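Local coordinates for molybdopterin-guanine dinucleotide biosynthesis protein B (MobB) (Archaeoglobus fulgidus, PDB 2F1R) that probably binds GTP through a P-loop NTPase fold and is thought to serve in the biosynthesis of the molybdopterin-guanine dinucleotide cofactor, at residues A[55-59]-A[60-64]; A[86-90]-A[91-95]; A[119-122]-A[123-127]; A[136-139]-A[140-143]. All coordinates share one frame; numbering follows the deposited sequence.

The four contacts are local turns and helix ends strung along the chain in order. Contacts 1 and 2 belong to the dimer side of the molecule: their centres lie 22 Å apart, their nearest atoms about 7 Å, and both touch the second subunit. Contacts 3 and 4 are on the far side of the chain's centre from contact 1, with centres 40 and 48 Å from it. These two meet each other, centres 13 Å apart, through Arg125 and Val121 against His141. Contact 3 is the one next to the presumed nucleotide site, since Phe124 touches a likely P-loop around Gly9, Gly14, Lys15 and Thr16.

Contact 1: residues A[55-59]-A[60-64]; sequences KIYNS and GADVV
Ile56, Ala61 and Val63 form a small apolar patch where helix 52-59 turns back into strand 62-66. The CG2 methyl of Ile56 is the bump: it rests against the CB of Ala61 at 3.7 Å and against CG2 of Val63 at 3.9 Å, the Ile56 and Val63 side chains crossing at about a right angle. That Val63 methyl fits into the angle between the backbone of Tyr57 and the start of its side chain, 3.7 Å from Tyr57 N, and also lies at the edge of the Tyr57 ring. With CG anti to the backbone N (chi1 -174°), the tyrosine ring lays its CD1 beside Ala61 O, 3.4 Å away, and the same carbonyl receives a straight CA-H...O contact from Tyr57. The turn is closed by Gly60 N on Tyr57 O, 3.0 Å, and by a weak bond from Ala61 N to Ile56 O. Ser59 OG adds a short 2.6 Å bond on a lone pair of Ile56 O; an alanine here would probably leave that carbonyl with little more than weak backbone donors. Arg76 pairs with Asp62 and lies on the Tyr57 ring as a cation-pi partner, while Tyr96 of the second subunit bonds the other Asp62 oxygen. Residues 62-64 pair in parallel with a strand of that subunit. Those two closing backbone bonds, with Gly60 at positive phi where a CB would collide with Ser59 O, make this a Schellman motif ending a helix and launching a strand of the dimer interface.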
loop_
_atom_site.group_PDB
_atom_site.type_symbol
_atom_site.label_atom_id
_atom_site.label_comp_id
_atom_site.label_asym_id
_atom_site.label_seq_id
_atom_site.Cartn_x
_atom_site.Cartn_y
_atom_site.Cartn_z
ATOM N N LYS A 55 4.784 -2.603 14.712
ATOM C CA LYS A 55 5.607 -1.818 15.658
ATOM C C LYS A 55 6.241 -0.581 15.029
ATOM O O LYS A 55 6.229 0.505 15.618
ATOM C CB LYS A 55 6.740 -2.672 16.209
ATOM C CG LYS A 55 6.336 -3.530 17.325
ATOM C CD LYS A 55 7.371 -4.609 17.565
ATOM C CE LYS A 55 6.718 -5.884 18.123
ATOM N NZ LYS A 55 7.729 -6.723 18.812
ATOM N N ILE A 56 6.847 -0.750 13.859
ATOM C CA ILE A 56 7.439 0.394 13.151
ATOM C C ILE A 56 6.316 1.417 12.824
ATOM O O ILE A 56 6.434 2.607 13.109
ATOM C CB ILE A 56 8.258 -0.054 11.890
ATOM C CG1 ILE A 56 9.541 -0.783 12.315
ATOM C CG2 ILE A 56 8.633 1.161 11.051
ATOM C CD1 ILE A 56 9.981 -1.923 11.419
ATOM N N TYR A 57 5.218 0.930 12.251
ATOM C CA TYR A 57 4.102 1.800 11.979
ATOM C C TYR A 57 3.674 2.622 13.212
ATOM O O TYR A 57 3.587 3.846 13.141
ATOM C CB TYR A 57 2.898 1.064 11.410
ATOM C CG TYR A 57 1.847 2.064 11.015
ATOM C CD1 TYR A 57 1.889 2.659 9.766
ATOM C CD2 TYR A 57 0.866 2.478 11.910
ATOM C CE1 TYR A 57 0.935 3.600 9.371
ATOM C CE2 TYR A 57 -0.083 3.425 11.540
ATOM C CZ TYR A 57 -0.039 3.973 10.255
ATOM O OH TYR A 57 -0.953 4.897 9.841
ATOM N N ASN A 58 3.461 1.938 14.340
ATOM C CA ASN A 58 3.080 2.596 15.611
ATOM C C ASN A 58 4.049 3.647 16.131
ATOM O O ASN A 58 3.651 4.638 16.740
ATOM C CB ASN A 58 2.882 1.531 16.686
ATOM C CG ASN A 58 1.492 0.952 16.670
ATOM O OD1 ASN A 58 0.930 0.674 15.599
ATOM N ND2 ASN A 58 0.907 0.766 17.863
ATOM N N SER A 59 5.335 3.424 15.869
ATOM C CA SER A 59 6.387 4.314 16.324
ATOM C C SER A 59 6.369 5.615 15.527
ATOM O O SER A 59 7.004 6.606 15.896
ATOM C CB SER A 59 7.744 3.592 16.222
ATOM O OG SER A 59 8.191 3.493 14.857
ATOM N N GLY A 60 5.609 5.653 14.447
ATOM C CA GLY A 60 5.507 6.910 13.724
ATOM C C GLY A 60 6.041 6.920 12.307
ATOM O O GLY A 60 6.078 7.988 11.680
ATOM N N ALA A 61 6.437 5.754 11.790
ATOM C CA ALA A 61 6.859 5.614 10.377
ATOM C C ALA A 61 5.728 5.069 9.518
ATOM O O ALA A 61 4.968 4.198 9.978
ATOM C CB ALA A 61 8.115 4.695 10.220
ATOM N N ASP A 62 5.619 5.587 8.290
ATOM C CA ASP A 62 4.857 4.897 7.245
ATOM C C ASP A 62 5.696 3.717 6.765
ATOM O O ASP A 62 6.932 3.735 6.878
ATOM C CB ASP A 62 4.533 5.868 6.128
ATOM C CG ASP A 62 3.543 6.953 6.593
ATOM O OD1 ASP A 62 2.746 6.686 7.570
ATOM O OD2 ASP A 62 3.527 8.043 5.951
ATOM N N VAL A 63 5.032 2.656 6.300
ATOM C CA VAL A 63 5.717 1.392 6.100
ATOM C C VAL A 63 5.516 0.829 4.669
ATOM O O VAL A 63 4.398 0.824 4.158
ATOM C CB VAL A 63 5.216 0.367 7.148
ATOM C CG1 VAL A 63 5.823 -1.029 6.906
ATOM C CG2 VAL A 63 5.602 0.853 8.573
ATOM N N VAL A 64 6.610 0.413 4.034
ATOM C CA VAL A 64 6.526 -0.355 2.770
ATOM C C VAL A 64 7.036 -1.757 3.023
ATOM O O VAL A 64 8.151 -1.927 3.510
ATOM C CB VAL A 64 7.301 0.292 1.573
ATOM C CG1 VAL A 64 7.281 -0.607 0.354
ATOM C CG2 VAL A 64 6.714 1.611 1.167
#

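Contact 2: residues A[86-90]-A[91-95]; sequences DWIYE and RYLSD
The C-terminal turns of helix 85-93, which widen into a pi-type turn at 91-93, bring Trp87 under Arg91 one turn on. Arg91 CG sits over the centre of the indole six-membered ring, 4.0 Å from its centroid and 3° off the normal, a CH-pi contact. The bend at chi2 (-95°) then runs the chain out along the indole to its CZ2-NE1 rim, where Trp87 CZ2 lies over the centre of the guanidinium, the two planes 31° apart, and Arg91 NH2 is 3.6 Å from Trp87 NE1. Beneath this pair Arg91 N bonds Trp87 O. Further along, Leu93 N reaches Tyr89 O at 2.8 Å, while Leu93 CB lies 4.0 Å from Tyr89 CD1 and the Leu93 carbonyl oxygen stands over one face of the tyrosine ring, toward its rim. A water bridges the last turn, donating to Glu90 O at 2.8 Å and accepting from Ser94 N. On the buried side Leu93 packs on Val99 and Val36 of the sheet, and the Tyr92 ring meets Phe73 of the second subunit. Arg91 is exposed: its CG methylene covers the indole while the guanidinium only overhangs the rim, and Asp95 of the second subunit, on which it also packs, would probably suit its charge.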
loop_
_atom_site.group_PDB
_atom_site.type_symbol
_atom_site.label_atom_id
_atom_site.label_comp_id
_atom_site.label_asym_id
_atom_site.label_seq_id
_atom_site.Cartn_x
_atom_site.Cartn_y
_atom_site.Cartn_z
ATOM N N ASP A 86 -10.461 11.061 -5.101
ATOM C CA ASP A 86 -9.600 11.718 -6.069
ATOM C C ASP A 86 -8.181 11.867 -5.574
ATOM O O ASP A 86 -7.239 11.776 -6.386
ATOM C CB ASP A 86 -10.118 13.106 -6.412
ATOM C CG ASP A 86 -11.550 13.096 -6.988
ATOM O OD1 ASP A 86 -11.894 12.212 -7.822
ATOM O OD2 ASP A 86 -12.306 14.013 -6.581
ATOM N N TRP A 87 -8.035 12.144 -4.274
ATOM C CA TRP A 87 -6.741 12.180 -3.601
ATOM C C TRP A 87 -6.133 10.784 -3.661
ATOM O O TRP A 87 -4.959 10.655 -3.911
ATOM C CB TRP A 87 -6.899 12.627 -2.128
ATOM C CG TRP A 87 -5.626 12.865 -1.386
ATOM C CD1 TRP A 87 -4.936 14.034 -1.335
ATOM C CD2 TRP A 87 -4.865 11.920 -0.594
ATOM N NE1 TRP A 87 -3.812 13.892 -0.556
ATOM C CE2 TRP A 87 -3.743 12.610 -0.084
ATOM C CE3 TRP A 87 -5.027 10.568 -0.257
ATOM C CZ2 TRP A 87 -2.776 11.994 0.729
ATOM C CZ3 TRP A 87 -4.052 9.955 0.554
ATOM C CH2 TRP A 87 -2.955 10.668 1.026
ATOM N N ILE A 88 -6.935 9.741 -3.453
ATOM C CA ILE A 88 -6.422 8.374 -3.529
ATOM C C ILE A 88 -5.987 8.029 -4.960
ATOM O O ILE A 88 -4.890 7.535 -5.147
ATOM C CB ILE A 88 -7.400 7.324 -2.968
ATOM C CG1 ILE A 88 -7.704 7.559 -1.489
ATOM C CG2 ILE A 88 -6.827 5.903 -3.074
ATOM C CD1 ILE A 88 -8.996 6.799 -0.980
ATOM N N TYR A 89 -6.867 8.267 -5.936
ATOM C CA TYR A 89 -6.552 8.114 -7.375
ATOM C C TYR A 89 -5.206 8.766 -7.749
ATOM O O TYR A 89 -4.331 8.102 -8.352
ATOM C CB TYR A 89 -7.700 8.650 -8.252
ATOM C CG TYR A 89 -7.553 8.322 -9.722
ATOM C CD1 TYR A 89 -8.104 7.144 -10.256
ATOM C CD2 TYR A 89 -6.823 9.174 -10.593
ATOM C CE1 TYR A 89 -7.918 6.820 -11.600
ATOM C CE2 TYR A 89 -6.631 8.840 -11.933
ATOM C CZ TYR A 89 -7.196 7.679 -12.431
ATOM O OH TYR A 89 -7.025 7.347 -13.784
ATOM N N GLU A 90 -5.006 10.036 -7.373
ATOM C CA GLU A 90 -3.725 10.716 -7.690
ATOM C C GLU A 90 -2.459 10.105 -7.130
ATOM O O GLU A 90 -1.452 9.965 -7.844
ATOM C CB GLU A 90 -3.754 12.197 -7.327
ATOM C CG GLU A 90 -4.782 13.016 -8.170
ATOM C CD GLU A 90 -4.640 12.853 -9.691
ATOM O OE1 GLU A 90 -3.486 12.623 -10.194
ATOM O OE2 GLU A 90 -5.695 12.989 -10.380
ATOM N N ARG A 91 -2.487 9.769 -5.849
ATOM C CA ARG A 91 -1.315 9.229 -5.203
ATOM C C ARG A 91 -1.004 7.837 -5.686
ATOM O O ARG A 91 0.157 7.431 -5.695
ATOM C CB ARG A 91 -1.509 9.168 -3.689
ATOM C CG ARG A 91 -1.781 10.485 -3.095
ATOM C CD ARG A 91 -0.513 11.144 -2.573
ATOM N NE ARG A 91 -0.743 12.582 -2.428
ATOM C CZ ARG A 91 -0.171 13.348 -1.499
ATOM N NH1 ARG A 91 0.658 12.824 -0.602
ATOM N NH2 ARG A 91 -0.449 14.646 -1.458
ATOM N N TYR A 92 -2.038 7.085 -6.054
ATOM C CA TYR A 92 -1.866 5.650 -6.094
ATOM C C TYR A 92 -2.279 4.968 -7.386
ATOM O O TYR A 92 -1.759 3.915 -7.715
ATOM C CB TYR A 92 -2.650 5.019 -4.948
ATOM C CG TYR A 92 -2.002 5.210 -3.611
ATOM C CD1 TYR A 92 -0.953 4.395 -3.210
ATOM C CD2 TYR A 92 -2.424 6.213 -2.755
ATOM C CE1 TYR A 92 -0.346 4.564 -1.991
ATOM C CE2 TYR A 92 -1.819 6.399 -1.523
ATOM C CZ TYR A 92 -0.782 5.556 -1.151
ATOM O OH TYR A 92 -0.167 5.733 0.074
ATOM N N LEU A 93 -3.240 5.552 -8.083
ATOM C CA LEU A 93 -4.037 4.779 -9.005
ATOM C C LEU A 93 -4.013 5.298 -10.437
ATOM O O LEU A 93 -4.745 4.801 -11.285
ATOM C CB LEU A 93 -5.487 4.689 -8.472
ATOM C CG LEU A 93 -5.764 4.017 -7.102
ATOM C CD1 LEU A 93 -7.235 3.727 -6.920
ATOM C CD2 LEU A 93 -5.001 2.747 -6.860
ATOM N N SER A 94 -3.162 6.289 -10.709
ATOM C CA SER A 94 -3.170 6.942 -12.005
ATOM C C SER A 94 -2.707 6.089 -13.224
ATOM O O SER A 94 -2.972 6.458 -14.385
ATOM C CB SER A 94 -2.457 8.315 -11.939
ATOM O OG SER A 94 -1.074 8.132 -12.127
ATOM N N ASP A 95 -2.109 4.922 -12.996
ATOM C CA ASP A 95 -1.738 4.087 -14.138
ATOM C C ASP A 95 -2.613 2.863 -14.321
ATOM O O ASP A 95 -2.290 1.979 -15.081
ATOM C CB ASP A 95 -0.291 3.681 -14.045
ATOM C CG ASP A 95 0.007 2.908 -12.769
ATOM O OD1 ASP A 95 -0.634 3.204 -11.733
ATOM O OD2 ASP A 95 0.905 2.066 -12.805
HETATM O O HOH W 1 -0.854 7.533 -9.142
#

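Contact 3: residues A[119-122]-A[123-127]; sequences EEVE and HFRQG
Glu122 and Arg125 clasp one another on the outside of the turn, while the backbone behind them is drawn tight. Glu122 OE2 receives both bonds: it takes NH2 of Arg125 at 2.8 Å on its syn side and, more weakly, NE of the same arginine at 2.9 Å, so a single acceptor is forked between two donors along the guanidinium edge. The two planes are 32° apart, and the pairing is therefore somewhat twisted. It is reached because the Glu122 chain bends at chi2 (-57°) while Arg125 runs extended from CG to NE. The tight part is the 3-10 segment 119-122 and the residues after it: His123 N bonds Glu120 O at 3.2 Å, and Phe124 N bonds Val121 O at 3.0 Å. The Phe124 ring presents its edge to the Glu120 carbonyl, with CD2 3.2 Å from that oxygen. On the looser, solvent side, a water donates to Glu122 O at 2.9 Å and accepts from Arg125 N, bridging the two backbones. His123 lies out here too, and its carbonyl oxygen is held by Gln126 NE2 at 3.2 Å. The whole turn lies in the loop between strands 111-114 and 129-133. Val121 packs on Ile129 and Val132 of the second strand, Glu120 bonds Thr10 of the presumed P-loop, which Phe124 also touches, and Arg111 of the first strand bonds the Phe124 carbonyl. A weak bond from Arg125 NH2 to His141 NE2 ties the turn to the loop before strand 143-144.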
loop_
_atom_site.group_PDB
_atom_site.type_symbol
_atom_site.label_atom_id
_atom_site.label_comp_id
_atom_site.label_asym_id
_atom_site.label_seq_id
_atom_site.Cartn_x
_atom_site.Cartn_y
_atom_site.Cartn_z
ATOM N N GLU A 119 -36.890 -1.445 -5.366
ATOM C CA GLU A 119 -37.136 -0.156 -4.702
ATOM C C GLU A 119 -35.923 0.378 -3.907
ATOM O O GLU A 119 -35.873 1.585 -3.628
ATOM C CB GLU A 119 -38.370 -0.240 -3.786
ATOM C CG GLU A 119 -38.238 -1.292 -2.583
ATOM C CD GLU A 119 -38.867 -2.689 -2.867
ATOM O OE1 GLU A 119 -38.604 -3.331 -3.923
ATOM O OE2 GLU A 119 -39.636 -3.152 -2.010
ATOM N N GLU A 120 -34.957 -0.497 -3.571
ATOM C CA GLU A 120 -33.677 -0.066 -2.979
ATOM C C GLU A 120 -32.833 0.796 -3.940
ATOM O O GLU A 120 -31.951 1.504 -3.501
ATOM C CB GLU A 120 -32.828 -1.269 -2.528
ATOM C CG GLU A 120 -33.501 -2.172 -1.472
ATOM C CD GLU A 120 -32.756 -3.489 -1.154
ATOM O OE1 GLU A 120 -32.081 -4.129 -1.966
ATOM O OE2 GLU A 120 -32.896 -3.956 -0.035
ATOM N N VAL A 121 -33.109 0.726 -5.244
ATOM C CA VAL A 121 -32.348 1.509 -6.264
ATOM C C VAL A 121 -32.381 3.005 -5.958
ATOM O O VAL A 121 -31.382 3.709 -6.164
ATOM C CB VAL A 121 -32.854 1.269 -7.740
ATOM C CG1 VAL A 121 -32.082 2.215 -8.764
ATOM C CG2 VAL A 121 -32.680 -0.192 -8.138
ATOM N N GLU A 122 -33.505 3.460 -5.379
ATOM C CA GLU A 122 -33.749 4.888 -5.138
ATOM C C GLU A 122 -32.751 5.518 -4.182
ATOM O O GLU A 122 -32.621 6.714 -4.136
ATOM C CB GLU A 122 -35.192 5.127 -4.657
ATOM C CG GLU A 122 -36.256 4.967 -5.761
ATOM C CD GLU A 122 -36.003 5.901 -6.953
ATOM O OE1 GLU A 122 -35.994 7.145 -6.757
ATOM O OE2 GLU A 122 -35.779 5.385 -8.086
ATOM N N HIS A 123 -32.052 4.704 -3.421
ATOM C CA HIS A 123 -31.133 5.161 -2.372
ATOM C C HIS A 123 -29.711 5.310 -2.869
ATOM O O HIS A 123 -28.833 5.659 -2.082
ATOM C CB HIS A 123 -31.121 4.161 -1.224
ATOM C CG HIS A 123 -32.355 4.231 -0.402
ATOM N ND1 HIS A 123 -32.608 5.279 0.456
ATOM C CD2 HIS A 123 -33.452 3.433 -0.370
ATOM C CE1 HIS A 123 -33.801 5.109 1.001
ATOM N NE2 HIS A 123 -34.344 4.013 0.497
ATOM N N PHE A 124 -29.501 5.026 -4.160
ATOM C CA PHE A 124 -28.185 5.086 -4.785
ATOM C C PHE A 124 -28.103 6.008 -5.991
ATOM O O PHE A 124 -27.327 5.760 -6.886
ATOM C CB PHE A 124 -27.677 3.660 -5.095
ATOM C CG PHE A 124 -27.640 2.772 -3.862
ATOM C CD1 PHE A 124 -26.567 2.828 -2.981
ATOM C CD2 PHE A 124 -28.738 1.949 -3.541
ATOM C CE1 PHE A 124 -26.558 2.046 -1.807
ATOM C CE2 PHE A 124 -28.736 1.164 -2.367
ATOM C CZ PHE A 124 -27.639 1.219 -1.500
ATOM N N ARG A 125 -28.869 7.103 -5.962
ATOM C CA ARG A 125 -28.901 8.098 -7.022
ATOM C C ARG A 125 -27.893 9.250 -6.895
ATOM O O ARG A 125 -28.092 10.292 -7.505
ATOM C CB ARG A 125 -30.328 8.694 -7.150
ATOM C CG ARG A 125 -31.403 7.662 -7.441
ATOM C CD ARG A 125 -32.801 8.256 -7.830
ATOM N NE ARG A 125 -33.523 7.150 -8.482
ATOM C CZ ARG A 125 -33.470 6.845 -9.795
ATOM N NH1 ARG A 125 -32.801 7.619 -10.650
ATOM N NH2 ARG A 125 -34.117 5.777 -10.271
ATOM N N GLN A 126 -26.829 9.087 -6.109
ATOM C CA GLN A 126 -25.849 10.176 -5.908
ATOM C C GLN A 126 -24.926 10.425 -7.117
ATOM O O GLN A 126 -24.333 11.501 -7.252
ATOM C CB GLN A 126 -25.004 9.899 -4.665
ATOM C CG GLN A 126 -25.847 9.710 -3.349
ATOM C CD GLN A 126 -26.196 8.257 -3.067
ATOM O OE1 GLN A 126 -26.044 7.383 -3.925
ATOM N NE2 GLN A 126 -26.709 7.998 -1.863
ATOM N N GLY A 127 -24.783 9.420 -7.969
ATOM C CA GLY A 127 -24.107 9.595 -9.263
ATOM C C GLY A 127 -24.903 8.927 -10.354
ATOM O O GLY A 127 -25.996 8.432 -10.104
HETATM O O HOH W 2 -30.301 8.344 -3.670
#

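Contact 4: residues A[136-139]-A[140-143]; sequences ERVD and GHKW
Trp143 lies with one indole face across the backbone of Arg137, where the loop doubles back on itself. From CB, 4.2 Å from Val138 O, the side chain leaves with CG anti to the backbone N (chi1 165°), which turns the indole toward residues 136-138. CG and CD1 both lie near Val138 N, and CD1 is 4.3 Å from Val138 CB. NE1 passes Glu136 O without bonding it and gives its hydrogen to Cys134 O. CE2 and CZ2 both come to 3.5 Å from Arg137 CA, whose CH sits over the six-membered ring, 3.7 Å from its centroid and 20° off the normal, a CH-pi contact. At the tip, Trp143 CH2 meets Arg137 CB at 3.8 Å, and Trp143 CZ3 lies 4.0 Å from Arg137 NH2. The Arg137 side chain, bent at chi3, crosses the indole at about a right angle, with the guanidinium and ring planes 61° apart. A leucine in its place would probably leave Cys134 O without its donor and the Arg137 backbone without its flat cover. Gly140 makes the turn at positive phi, where a CB would clash with Asp139 O. The loop links strands 129-133 and 143-144 at the outer edge of the parallel sheet, with Val138 and His141 packed on Val132.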
loop_
_atom_site.group_PDB
_atom_site.type_symbol
_atom_site.label_atom_id
_atom_site.label_comp_id
_atom_site.label_asym_id
_atom_site.label_seq_id
_atom_site.Cartn_x
_atom_site.Cartn_y
_atom_site.Cartn_z
ATOM N N GLU A 136 -34.680 -9.804 -9.779
ATOM C CA GLU A 136 -35.975 -9.341 -10.232
ATOM C C GLU A 136 -35.755 -8.182 -11.211
ATOM O O GLU A 136 -34.937 -7.277 -10.960
ATOM C CB GLU A 136 -36.764 -8.841 -9.020
ATOM C CG GLU A 136 -38.210 -8.555 -9.341
ATOM C CD GLU A 136 -39.003 -7.957 -8.175
ATOM O OE1 GLU A 136 -40.103 -7.495 -8.502
ATOM O OE2 GLU A 136 -38.530 -7.918 -6.987
ATOM N N ARG A 137 -36.473 -8.214 -12.329
ATOM C CA ARG A 137 -36.433 -7.113 -13.276
ATOM C C ARG A 137 -36.686 -5.755 -12.653
ATOM O O ARG A 137 -37.560 -5.576 -11.810
ATOM C CB ARG A 137 -37.356 -7.376 -14.484
ATOM C CG ARG A 137 -37.859 -6.150 -15.238
ATOM C CD ARG A 137 -38.800 -6.569 -16.447
ATOM N NE ARG A 137 -37.993 -7.114 -17.544
ATOM C CZ ARG A 137 -37.386 -6.340 -18.449
ATOM N NH1 ARG A 137 -37.538 -5.004 -18.375
ATOM N NH2 ARG A 137 -36.642 -6.888 -19.417
ATOM N N VAL A 138 -35.870 -4.803 -13.080
ATOM C CA VAL A 138 -35.937 -3.440 -12.625
ATOM C C VAL A 138 -36.260 -2.537 -13.849
ATOM O O VAL A 138 -35.726 -2.765 -14.932
ATOM C CB VAL A 138 -34.577 -3.089 -11.945
ATOM C CG1 VAL A 138 -34.275 -1.620 -11.972
ATOM C CG2 VAL A 138 -34.543 -3.666 -10.463
ATOM N N ASP A 139 -37.117 -1.530 -13.669
ATOM C CA ASP A 139 -37.453 -0.567 -14.740
ATOM C C ASP A 139 -36.577 0.676 -14.740
ATOM O O ASP A 139 -36.156 1.171 -13.689
ATOM C CB ASP A 139 -38.913 -0.119 -14.599
ATOM C CG ASP A 139 -39.896 -1.299 -14.663
ATOM O OD1 ASP A 139 -39.791 -2.142 -15.609
ATOM O OD2 ASP A 139 -40.781 -1.357 -13.781
ATOM N N GLY A 140 -36.339 1.200 -15.927
ATOM C CA GLY A 140 -35.802 2.543 -16.079
ATOM C C GLY A 140 -34.298 2.560 -16.147
ATOM O O GLY A 140 -33.715 3.633 -16.236
ATOM N N HIS A 141 -33.681 1.369 -16.144
ATOM C CA HIS A 141 -32.218 1.196 -16.159
ATOM C C HIS A 141 -31.807 -0.056 -16.895
ATOM O O HIS A 141 -32.551 -1.051 -16.902
ATOM C CB HIS A 141 -31.657 1.054 -14.732
ATOM C CG HIS A 141 -31.968 2.206 -13.843
ATOM N ND1 HIS A 141 -31.284 3.400 -13.913
ATOM C CD2 HIS A 141 -32.901 2.357 -12.879
ATOM C CE1 HIS A 141 -31.776 4.232 -13.019
ATOM N NE2 HIS A 141 -32.756 3.623 -12.377
ATOM N N LYS A 142 -30.596 -0.027 -17.447
ATOM C CA LYS A 142 -29.939 -1.236 -17.932
ATOM C C LYS A 142 -29.910 -2.275 -16.790
ATOM O O LYS A 142 -29.562 -1.949 -15.661
ATOM C CB LYS A 142 -28.529 -0.893 -18.405
ATOM C CG LYS A 142 -27.826 -1.998 -19.102
ATOM C CD LYS A 142 -27.891 -1.837 -20.609
ATOM C CE LYS A 142 -27.710 -3.215 -21.303
ATOM N NZ LYS A 142 -26.312 -3.476 -21.695
ATOM N N TRP A 143 -30.281 -3.512 -17.081
ATOM C CA TRP A 143 -30.550 -4.473 -16.018
ATOM C C TRP A 143 -29.882 -5.801 -16.302
ATOM O O TRP A 143 -29.948 -6.292 -17.408
ATOM C CB TRP A 143 -32.076 -4.650 -15.798
ATOM C CG TRP A 143 -32.412 -5.889 -14.983
ATOM C CD1 TRP A 143 -32.065 -6.139 -13.659
ATOM C CD2 TRP A 143 -33.138 -7.052 -15.425
ATOM N NE1 TRP A 143 -32.513 -7.378 -13.286
ATOM C CE2 TRP A 143 -33.181 -7.956 -14.337
ATOM C CE3 TRP A 143 -33.740 -7.417 -16.638
ATOM C CZ2 TRP A 143 -33.813 -9.216 -14.416
ATOM C CZ3 TRP A 143 -34.361 -8.668 -16.726
ATOM C CH2 TRP A 143 -34.397 -9.555 -15.598
#